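Long-range contacts in inositol dehydrogenase (Lactobacillus casei, PDB 4MKX), which probably oxidises scyllo-inositol with NAD as cofactor, as an oxidoreductase of the Gfo/Idh/MocA family: residues 15-25 with 42-50; 72-81 with 96-105. All coordinates share one frame; numbering follows the deposited sequence.

Contact 1: 15-25 with 42-50; sequences QKTIKIGIVGL and HAKLQAATS
Ile20 and Ile22 meet Leu45 and Ala48 across the first two parallel strands of the Rossmann fold, 18-23 and 43-49, which helix 27-38 joins as a beta-alpha-beta unit. Their short axes run 16° apart. Backbone bonds link them from Ile18 N to His42 O up to Thr49 N to Ile22 O. A beta bulge interrupts the pairing: Ile20 O accepts Gln46 N at 2.9 Å and, weakly, Ala47 N at 3.3 Å, so the register slips by one residue between Ile20 and Gly21.

Ile20 can be followed outward. Its CB lies 3.8 Å from Lys44 O, and CG1, set beside the backbone N (chi1 -61°), stays near the same oxygen; CD1 continues to Ala43 CB at 4.2 Å. The other branch, CG2, comes more loosely to Leu45 CD1, which also touches Ile22 CG2. Helix 27-38 covers this face through Ala33 and Ile36. On the reverse face Lys19 CB rests against Gln46 CB, while the amide NE2 of Gln46 bonds to Glu67. Gly24, of a probable GxGxxG dinucleotide-binding motif, follows the first strand. Beyond it, Leu25 folds back until its CD1 sits 4.2 Å from Ala48 CB.

Contact 2: 72-81 with 96-105; sequences FDDMVQHADI and QIESALNAGK
Two neighbouring helices of the Rossmann domain run nearly parallel here: the axes of 72-78 and of 96-102, the latter part of helix 93-102, lie 19° apart and 9.6 Å at closest approach. Phe72, at the start of the first helix, lies against the middle of the second. With CG opposite the backbone N, its ring reaches across to Gln96: Gln96 CB stands over one face, 3.9 Å from the ring centroid, in a CH-pi contact. The extended Gln96 chain then crosses the ring obliquely, its amide stacked at 22° to the ring plane, while OE1 bonds to Ser88. Val76 CG2 lies over the rim of the opposite face, and Ala100 CB comes to the ring edge at CZ.

Nearer solvent, Ser99 OG donates to Asp73 OD1 at 2.8 Å, meeting the carboxylate on its anti side and 26° out of its plane. One turn further along the first helix, Val76 CG1 presses on Ala103 CB at 3.4 Å, a close approach for two methyl groups.

A Schellman motif ends the second helix, with Gly104 as C-prime residue, Lys105 N bonded to Ala100 O and Gly104 N to Leu101 O. Bent at its second torsion, the Lys105 side chain then slides past Val76 and gives NZ to Ile81 O at 2.9 Å, nearly along the C=O axis. A water donates to Val76 O and Ala79 O and accepts a weak bond from the same NZ. Behind the pair lies the parallel sheet: Met75 and Ala79 pack on strands 43-49 and 67-69, whereas Ala100 and Ile97 rest on strand 106-109.

How the contacts relate
Contact 1 belongs to the buried parallel sheet of the Rossmann domain; contact 2 is a partly buried helix pair beside it, its centre about 12 Å from that of contact 1. Backbone bonding holds the strands, with aliphatic packing on their faces, whereas the helices are joined by side chains, and by a lysine and a water that reach backbone carbonyls. The two touch directly. Lys19 NZ makes a salt bridge to Asp80 OD2, Gln46 CG packs on Asp80 O, Thr49 OG1 meets Met75 SD, and Val23 CG1 lies against Gln96 OE1. Thus the sheet face bearing Lys19, Val23 and Thr49 is covered by elements of contact 2, while Ile20 and Ile22 look toward helix 27-38.

Contact 1: 15-25 with 42-50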
loop_
_atom_site.group_PDB
_atom_site.type_symbol
_atom_site.label_atom_id
_atom_site.label_comp_id
_atom_site.label_asym_id
_atom_site.label_seq_id
_atom_site.Cartn_x
_atom_site.Cartn_y
_atom_site.Cartn_z
ATOM N N GLN A 15 -22.882 -39.733 -10.414
ATOM C CA GLN A 15 -21.481 -39.479 -10.031
ATOM C C GLN A 15 -21.187 -39.577 -8.525
ATOM O O GLN A 15 -21.369 -38.616 -7.772
ATOM C CB GLN A 15 -20.970 -38.170 -10.651
ATOM C CG GLN A 15 -20.773 -38.276 -12.167
ATOM C CD GLN A 15 -20.530 -36.936 -12.834
ATOM O OE1 GLN A 15 -19.729 -36.128 -12.359
ATOM N NE2 GLN A 15 -21.226 -36.689 -13.940
ATOM N N LYS A 16 -20.708 -40.746 -8.109
ATOM C CA LYS A 16 -20.690 -41.112 -6.697
ATOM C C LYS A 16 -19.550 -40.488 -5.888
ATOM O O LYS A 16 -19.265 -39.293 -6.000
ATOM C CB LYS A 16 -20.686 -42.642 -6.549
ATOM C CG LYS A 16 -21.382 -43.149 -5.284
ATOM C CD LYS A 16 -22.151 -44.436 -5.531
ATOM C CE LYS A 16 -21.447 -45.642 -4.929
ATOM N NZ LYS A 16 -20.196 -45.996 -5.656
ATOM N N THR A 17 -18.919 -41.314 -5.061
ATOM C CA THR A 17 -17.896 -40.875 -4.131
ATOM C C THR A 17 -16.568 -41.539 -4.472
ATOM O O THR A 17 -16.480 -42.764 -4.541
ATOM C CB THR A 17 -18.281 -41.249 -2.694
ATOM O OG1 THR A 17 -19.541 -40.650 -2.365
ATOM C CG2 THR A 17 -17.229 -40.765 -1.718
ATOM N N ILE A 18 -15.537 -40.728 -4.684
ATOM C CA ILE A 18 -14.198 -41.239 -4.977
ATOM C C ILE A 18 -13.517 -41.603 -3.667
ATOM O O ILE A 18 -13.334 -40.745 -2.809
ATOM C CB ILE A 18 -13.346 -40.176 -5.694
ATOM C CG1 ILE A 18 -14.043 -39.692 -6.965
ATOM C CG2 ILE A 18 -11.949 -40.720 -6.011
ATOM C CD1 ILE A 18 -14.280 -40.784 -7.984
ATOM N N LYS A 19 -13.143 -42.870 -3.499
ATOM C CA LYS A 19 -12.444 -43.278 -2.282
ATOM C C LYS A 19 -10.946 -43.144 -2.516
ATOM O O LYS A 19 -10.428 -43.637 -3.512
ATOM C CB LYS A 19 -12.799 -44.715 -1.911
ATOM C CG LYS A 19 -14.242 -44.876 -1.478
ATOM C CD LYS A 19 -14.647 -46.346 -1.422
ATOM C CE LYS A 19 -16.127 -46.485 -1.100
ATOM N NZ LYS A 19 -16.750 -47.608 -1.857
ATOM N N ILE A 20 -10.260 -42.476 -1.596
ATOM C CA ILE A 20 -8.862 -42.123 -1.808
ATOM C C ILE A 20 -7.978 -42.754 -0.751
ATOM O O ILE A 20 -8.337 -42.797 0.422
ATOM C CB ILE A 20 -8.698 -40.584 -1.765
ATOM C CG1 ILE A 20 -9.531 -39.968 -2.892
ATOM C CG2 ILE A 20 -7.224 -40.180 -1.881
ATOM C CD1 ILE A 20 -9.490 -38.469 -2.938
ATOM N N GLY A 21 -6.820 -43.256 -1.162
ATOM C CA GLY A 21 -5.823 -43.675 -0.194
ATOM C C GLY A 21 -4.648 -42.724 -0.246
ATOM O O GLY A 21 -4.299 -42.238 -1.315
ATOM N N ILE A 22 -4.046 -42.459 0.906
ATOM C CA ILE A 22 -2.938 -41.528 0.977
ATOM C C ILE A 22 -1.698 -42.218 1.535
ATOM O O ILE A 22 -1.793 -43.100 2.389
ATOM C CB ILE A 22 -3.303 -40.265 1.812
ATOM C CG1 ILE A 22 -2.221 -39.191 1.665
ATOM C CG2 ILE A 22 -3.521 -40.607 3.288
ATOM C CD1 ILE A 22 -2.670 -37.805 2.153
ATOM N N VAL A 23 -0.532 -41.829 1.032
ATOM C CA VAL A 23 0.722 -42.244 1.634
ATOM C C VAL A 23 1.508 -40.980 1.931
ATOM O O VAL A 23 1.549 -40.064 1.106
ATOM C CB VAL A 23 1.531 -43.192 0.716
ATOM C CG1 VAL A 23 1.807 -42.557 -0.659
ATOM C CG2 VAL A 23 2.830 -43.600 1.402
ATOM N N GLY A 24 2.109 -40.919 3.114
ATOM C CA GLY A 24 2.841 -39.746 3.544
ATOM C C GLY A 24 1.947 -38.922 4.447
ATOM O O GLY A 24 0.979 -38.313 3.984
ATOM N N LEU A 25 2.249 -38.921 5.740
ATOM C CA LEU A 25 1.438 -38.177 6.689
ATOM C C LEU A 25 2.308 -37.223 7.493
ATOM O O LEU A 25 2.110 -37.038 8.693
ATOM C CB LEU A 25 0.644 -39.130 7.588
ATOM C CG LEU A 25 -0.510 -39.853 6.890
ATOM C CD1 LEU A 25 -1.080 -40.959 7.767
ATOM C CD2 LEU A 25 -1.606 -38.874 6.509
ATOM N N HIS A 42 -17.577 -35.116 -2.797
ATOM C CA HIS A 42 -17.554 -36.367 -3.559
ATOM C C HIS A 42 -16.288 -37.177 -3.326
ATOM O O HIS A 42 -15.845 -37.903 -4.207
ATOM C CB HIS A 42 -17.733 -36.114 -5.059
ATOM C CG HIS A 42 -18.928 -35.281 -5.396
ATOM N ND1 HIS A 42 -20.183 -35.533 -4.880
ATOM C CD2 HIS A 42 -19.064 -34.203 -6.204
ATOM C CE1 HIS A 42 -21.036 -34.644 -5.354
ATOM N NE2 HIS A 42 -20.382 -33.824 -6.159
ATOM N N ALA A 43 -15.719 -37.055 -2.135
ATOM C CA ALA A 43 -14.509 -37.791 -1.813
ATOM C C ALA A 43 -14.566 -38.334 -0.401
ATOM O O ALA A 43 -15.199 -37.755 0.486
ATOM C CB ALA A 43 -13.288 -36.910 -1.990
ATOM N N LYS A 44 -13.898 -39.463 -0.203
ATOM C CA LYS A 44 -13.786 -40.070 1.104
ATOM C C LYS A 44 -12.340 -40.488 1.298
ATOM O O LYS A 44 -11.750 -41.085 0.399
ATOM C CB LYS A 44 -14.687 -41.302 1.150
ATOM C CG LYS A 44 -14.581 -42.122 2.411
ATOM C CD LYS A 44 -15.553 -43.291 2.345
ATOM C CE LYS A 44 -15.394 -44.224 3.537
ATOM N NZ LYS A 44 -15.493 -43.495 4.829
ATOM N N LEU A 45 -11.762 -40.173 2.453
ATOM C CA LEU A 45 -10.435 -40.698 2.766
ATOM C C LEU A 45 -10.616 -42.091 3.349
ATOM O O LEU A 45 -11.028 -42.248 4.499
ATOM C CB LEU A 45 -9.679 -39.791 3.738
ATOM C CG LEU A 45 -8.192 -40.134 3.883
ATOM C CD1 LEU A 45 -7.463 -39.876 2.586
ATOM C CD2 LEU A 45 -7.564 -39.350 5.011
ATOM N N GLN A 46 -10.310 -43.094 2.536
ATOM C CA GLN A 46 -10.624 -44.484 2.846
ATOM C C GLN A 46 -9.448 -45.208 3.489
ATOM O O GLN A 46 -9.620 -46.013 4.410
ATOM C CB GLN A 46 -11.026 -45.201 1.560
ATOM C CG GLN A 46 -11.163 -46.709 1.710
ATOM C CD GLN A 46 -12.424 -47.117 2.448
ATOM O OE1 GLN A 46 -13.293 -46.292 2.726
ATOM N NE2 GLN A 46 -12.531 -48.402 2.759
ATOM N N ALA A 47 -8.245 -44.916 3.003
ATOM C CA ALA A 47 -7.070 -45.658 3.438
ATOM C C ALA A 47 -5.867 -44.741 3.610
ATOM O O ALA A 47 -5.782 -43.687 2.973
ATOM C CB ALA A 47 -6.750 -46.755 2.442
ATOM N N ALA A 48 -4.945 -45.144 4.481
ATOM C CA ALA A 48 -3.694 -44.421 4.684
ATOM C C ALA A 48 -2.550 -45.422 4.803
ATOM O O ALA A 48 -2.731 -46.512 5.361
ATOM C CB ALA A 48 -3.768 -43.552 5.929
ATOM N N THR A 49 -1.387 -45.058 4.265
ATOM C CA THR A 49 -0.170 -45.864 4.406
ATOM C C THR A 49 0.894 -45.045 5.111
ATOM O O THR A 49 1.147 -43.900 4.739
ATOM C CB THR A 49 0.398 -46.280 3.041
ATOM O OG1 THR A 49 -0.512 -47.172 2.393
ATOM C CG2 THR A 49 1.755 -46.979 3.196
ATOM N N SER A 50 1.498 -45.625 6.143
ATOM C CA SER A 50 2.658 -45.036 6.800
ATOM C C SER A 50 3.371 -46.115 7.598
ATOM O O SER A 50 2.748 -47.078 8.045
ATOM C CB SER A 50 2.252 -43.891 7.724
ATOM O OG SER A 50 3.380 -43.390 8.418
#

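Contact 2: 72-81 with 96-105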
loop_
_atom_site.group_PDB
_atom_site.type_symbol
_atom_site.label_atom_id
_atom_site.label_comp_id
_atom_site.label_asym_id
_atom_site.label_seq_id
_atom_site.Cartn_x
_atom_site.Cartn_y
_atom_site.Cartn_z
ATOM N N PHE A 72 2.939 -49.528 0.942
ATOM C CA PHE A 72 2.179 -48.889 -0.132
ATOM C C PHE A 72 1.573 -49.869 -1.128
ATOM O O PHE A 72 0.418 -49.718 -1.541
ATOM C CB PHE A 72 3.031 -47.851 -0.872
ATOM C CG PHE A 72 2.293 -47.135 -1.972
ATOM C CD1 PHE A 72 1.495 -46.035 -1.683
ATOM C CD2 PHE A 72 2.395 -47.553 -3.291
ATOM C CE1 PHE A 72 0.810 -45.373 -2.686
ATOM C CE2 PHE A 72 1.712 -46.901 -4.298
ATOM C CZ PHE A 72 0.924 -45.796 -3.999
ATOM N N ASP A 73 2.341 -50.879 -1.527
ATOM C CA ASP A 73 1.823 -51.834 -2.491
ATOM C C ASP A 73 0.682 -52.639 -1.895
ATOM O O ASP A 73 -0.236 -53.022 -2.605
ATOM C CB ASP A 73 2.931 -52.763 -2.989
ATOM C CG ASP A 73 4.023 -52.011 -3.706
ATOM O OD1 ASP A 73 3.791 -51.614 -4.866
ATOM O OD2 ASP A 73 5.096 -51.795 -3.104
ATOM N N ASP A 74 0.747 -52.873 -0.588
ATOM C CA ASP A 74 -0.316 -53.586 0.106
ATOM C C ASP A 74 -1.594 -52.758 0.020
ATOM O O ASP A 74 -2.662 -53.284 -0.265
ATOM C CB ASP A 74 0.069 -53.830 1.563
ATOM C CG ASP A 74 -0.917 -54.727 2.287
ATOM O OD1 ASP A 74 -1.743 -55.377 1.608
ATOM O OD2 ASP A 74 -0.863 -54.782 3.534
ATOM N N MET A 75 -1.472 -51.446 0.215
ATOM C CA MET A 75 -2.650 -50.579 0.135
ATOM C C MET A 75 -3.275 -50.577 -1.254
ATOM O O MET A 75 -4.488 -50.726 -1.405
ATOM C CB MET A 75 -2.318 -49.137 0.530
ATOM C CG MET A 75 -3.523 -48.202 0.383
ATOM S SD MET A 75 -3.223 -46.503 0.928
ATOM C CE MET A 75 -2.028 -45.955 -0.281
ATOM N N VAL A 76 -2.452 -50.392 -2.274
ATOM C CA VAL A 76 -2.973 -50.268 -3.629
ATOM C C VAL A 76 -3.575 -51.587 -4.161
ATOM O O VAL A 76 -4.494 -51.589 -4.994
ATOM C CB VAL A 76 -1.891 -49.695 -4.549
ATOM C CG1 VAL A 76 -2.445 -49.436 -5.908
ATOM C CG2 VAL A 76 -1.387 -48.379 -3.964
ATOM N N GLN A 77 -3.071 -52.707 -3.662
ATOM C CA GLN A 77 -3.586 -54.000 -4.091
ATOM C C GLN A 77 -4.885 -54.368 -3.388
ATOM O O GLN A 77 -5.756 -55.009 -3.979
ATOM C CB GLN A 77 -2.559 -55.101 -3.836
ATOM C CG GLN A 77 -1.342 -55.044 -4.723
ATOM C CD GLN A 77 -0.331 -56.112 -4.362
ATOM O OE1 GLN A 77 -0.659 -57.298 -4.311
ATOM N NE2 GLN A 77 0.905 -55.696 -4.103
ATOM N N HIS A 78 -5.016 -53.978 -2.125
ATOM C CA HIS A 78 -6.100 -54.511 -1.299
ATOM C C HIS A 78 -7.148 -53.507 -0.809
ATOM O O HIS A 78 -8.294 -53.887 -0.588
ATOM C CB HIS A 78 -5.521 -55.282 -0.110
ATOM C CG HIS A 78 -4.547 -56.351 -0.503
ATOM N ND1 HIS A 78 -3.252 -56.388 -0.029
ATOM C CD2 HIS A 78 -4.683 -57.430 -1.311
ATOM C CE1 HIS A 78 -2.628 -57.435 -0.541
ATOM N NE2 HIS A 78 -3.475 -58.086 -1.319
ATOM N N ALA A 79 -6.773 -52.238 -0.636
ATOM C CA ALA A 79 -7.721 -51.255 -0.103
ATOM C C ALA A 79 -8.878 -50.986 -1.060
ATOM O O ALA A 79 -8.758 -51.175 -2.271
ATOM C CB ALA A 79 -7.009 -49.945 0.265
ATOM N N ASP A 80 -10.006 -50.550 -0.513
ATOM C CA ASP A 80 -11.148 -50.205 -1.348
ATOM C C ASP A 80 -11.030 -48.753 -1.799
ATOM O O ASP A 80 -11.760 -47.888 -1.322
ATOM C CB ASP A 80 -12.454 -50.408 -0.576
ATOM C CG ASP A 80 -13.682 -50.162 -1.430
ATOM O OD1 ASP A 80 -13.578 -50.236 -2.677
ATOM O OD2 ASP A 80 -14.760 -49.910 -0.848
ATOM N N ILE A 81 -10.108 -48.491 -2.721
ATOM C CA ILE A 81 -9.855 -47.123 -3.169
ATOM C C ILE A 81 -9.874 -47.018 -4.689
ATOM O O ILE A 81 -9.616 -48.006 -5.387
ATOM C CB ILE A 81 -8.509 -46.607 -2.642
ATOM C CG1 ILE A 81 -7.347 -47.469 -3.150
ATOM C CG2 ILE A 81 -8.509 -46.548 -1.119
ATOM C CD1 ILE A 81 -5.980 -46.992 -2.633
ATOM N N GLN A 96 5.981 -45.346 -6.519
ATOM C CA GLN A 96 4.601 -45.377 -6.034
ATOM C C GLN A 96 3.602 -44.973 -7.122
ATOM O O GLN A 96 2.514 -45.556 -7.222
ATOM C CB GLN A 96 4.454 -44.550 -4.752
ATOM C CG GLN A 96 5.209 -45.158 -3.563
ATOM C CD GLN A 96 5.247 -44.268 -2.347
ATOM O OE1 GLN A 96 4.888 -43.091 -2.412
ATOM N NE2 GLN A 96 5.692 -44.819 -1.223
ATOM N N ILE A 97 3.970 -43.991 -7.940
ATOM C CA ILE A 97 3.187 -43.638 -9.123
ATOM C C ILE A 97 2.991 -44.863 -10.043
ATOM O O ILE A 97 1.873 -45.168 -10.449
ATOM C CB ILE A 97 3.845 -42.491 -9.915
ATOM C CG1 ILE A 97 3.689 -41.163 -9.179
ATOM C CG2 ILE A 97 3.208 -42.345 -11.281
ATOM C CD1 ILE A 97 4.612 -40.083 -9.756
ATOM N N GLU A 98 4.081 -45.547 -10.382
ATOM C CA GLU A 98 4.004 -46.714 -11.260
ATOM C C GLU A 98 3.128 -47.820 -10.688
ATOM O O GLU A 98 2.288 -48.384 -11.391
ATOM C CB GLU A 98 5.408 -47.245 -11.576
ATOM C CG GLU A 98 6.199 -46.331 -12.507
ATOM C CD GLU A 98 7.576 -46.867 -12.827
ATOM O OE1 GLU A 98 7.823 -48.068 -12.592
ATOM O OE2 GLU A 98 8.410 -46.085 -13.317
ATOM N N SER A 99 3.332 -48.132 -9.413
ATOM C CA SER A 99 2.553 -49.170 -8.757
ATOM C C SER A 99 1.067 -48.843 -8.725
ATOM O O SER A 99 0.224 -49.710 -8.972
ATOM C CB SER A 99 3.051 -49.377 -7.337
ATOM O OG SER A 99 2.112 -50.128 -6.596
ATOM N N ALA A 100 0.739 -47.591 -8.416
ATOM C CA ALA A 100 -0.663 -47.206 -8.344
ATOM C C ALA A 100 -1.337 -47.315 -9.704
ATOM O O ALA A 100 -2.463 -47.799 -9.808
ATOM C CB ALA A 100 -0.802 -45.790 -7.798
ATOM N N LEU A 101 -0.641 -46.882 -10.752
ATOM C CA LEU A 101 -1.198 -46.922 -12.096
ATOM C C LEU A 101 -1.368 -48.367 -12.558
ATOM O O LEU A 101 -2.373 -48.710 -13.185
ATOM C CB LEU A 101 -0.319 -46.146 -13.080
ATOM C CG LEU A 101 -0.358 -44.629 -12.923
ATOM C CD1 LEU A 101 0.595 -43.981 -13.933
ATOM C CD2 LEU A 101 -1.764 -44.107 -13.122
ATOM N N ASN A 102 -0.390 -49.205 -12.235
ATOM C CA ASN A 102 -0.452 -50.620 -12.608
ATOM C C ASN A 102 -1.604 -51.355 -11.921
ATOM O O ASN A 102 -2.120 -52.346 -12.440
ATOM C CB ASN A 102 0.892 -51.304 -12.327
ATOM C CG ASN A 102 1.957 -50.956 -13.364
ATOM O OD1 ASN A 102 1.656 -50.794 -14.550
ATOM N ND2 ASN A 102 3.208 -50.841 -12.921
ATOM N N ALA A 103 -2.015 -50.863 -10.757
ATOM C CA ALA A 103 -3.135 -51.449 -10.037
ATOM C C ALA A 103 -4.441 -50.740 -10.361
ATOM O O ALA A 103 -5.456 -50.956 -9.693
ATOM C CB ALA A 103 -2.878 -51.435 -8.566
ATOM N N GLY A 104 -4.415 -49.906 -11.395
ATOM C CA GLY A 104 -5.614 -49.260 -11.894
ATOM C C GLY A 104 -6.145 -48.121 -11.036
ATOM O O GLY A 104 -7.354 -47.894 -10.987
ATOM N N LYS A 105 -5.257 -47.395 -10.367
ATOM C CA LYS A 105 -5.696 -46.269 -9.535
ATOM C C LYS A 105 -5.296 -44.936 -10.154
ATOM O O LYS A 105 -4.199 -44.803 -10.713
ATOM C CB LYS A 105 -5.101 -46.368 -8.130
ATOM C CG LYS A 105 -5.234 -47.741 -7.484
ATOM C CD LYS A 105 -6.684 -48.207 -7.434
ATOM C CE LYS A 105 -6.797 -49.568 -6.755
ATOM N NZ LYS A 105 -8.181 -50.131 -6.828
HETATM O O HOH W 1 -7.239 -51.963 -4.324
#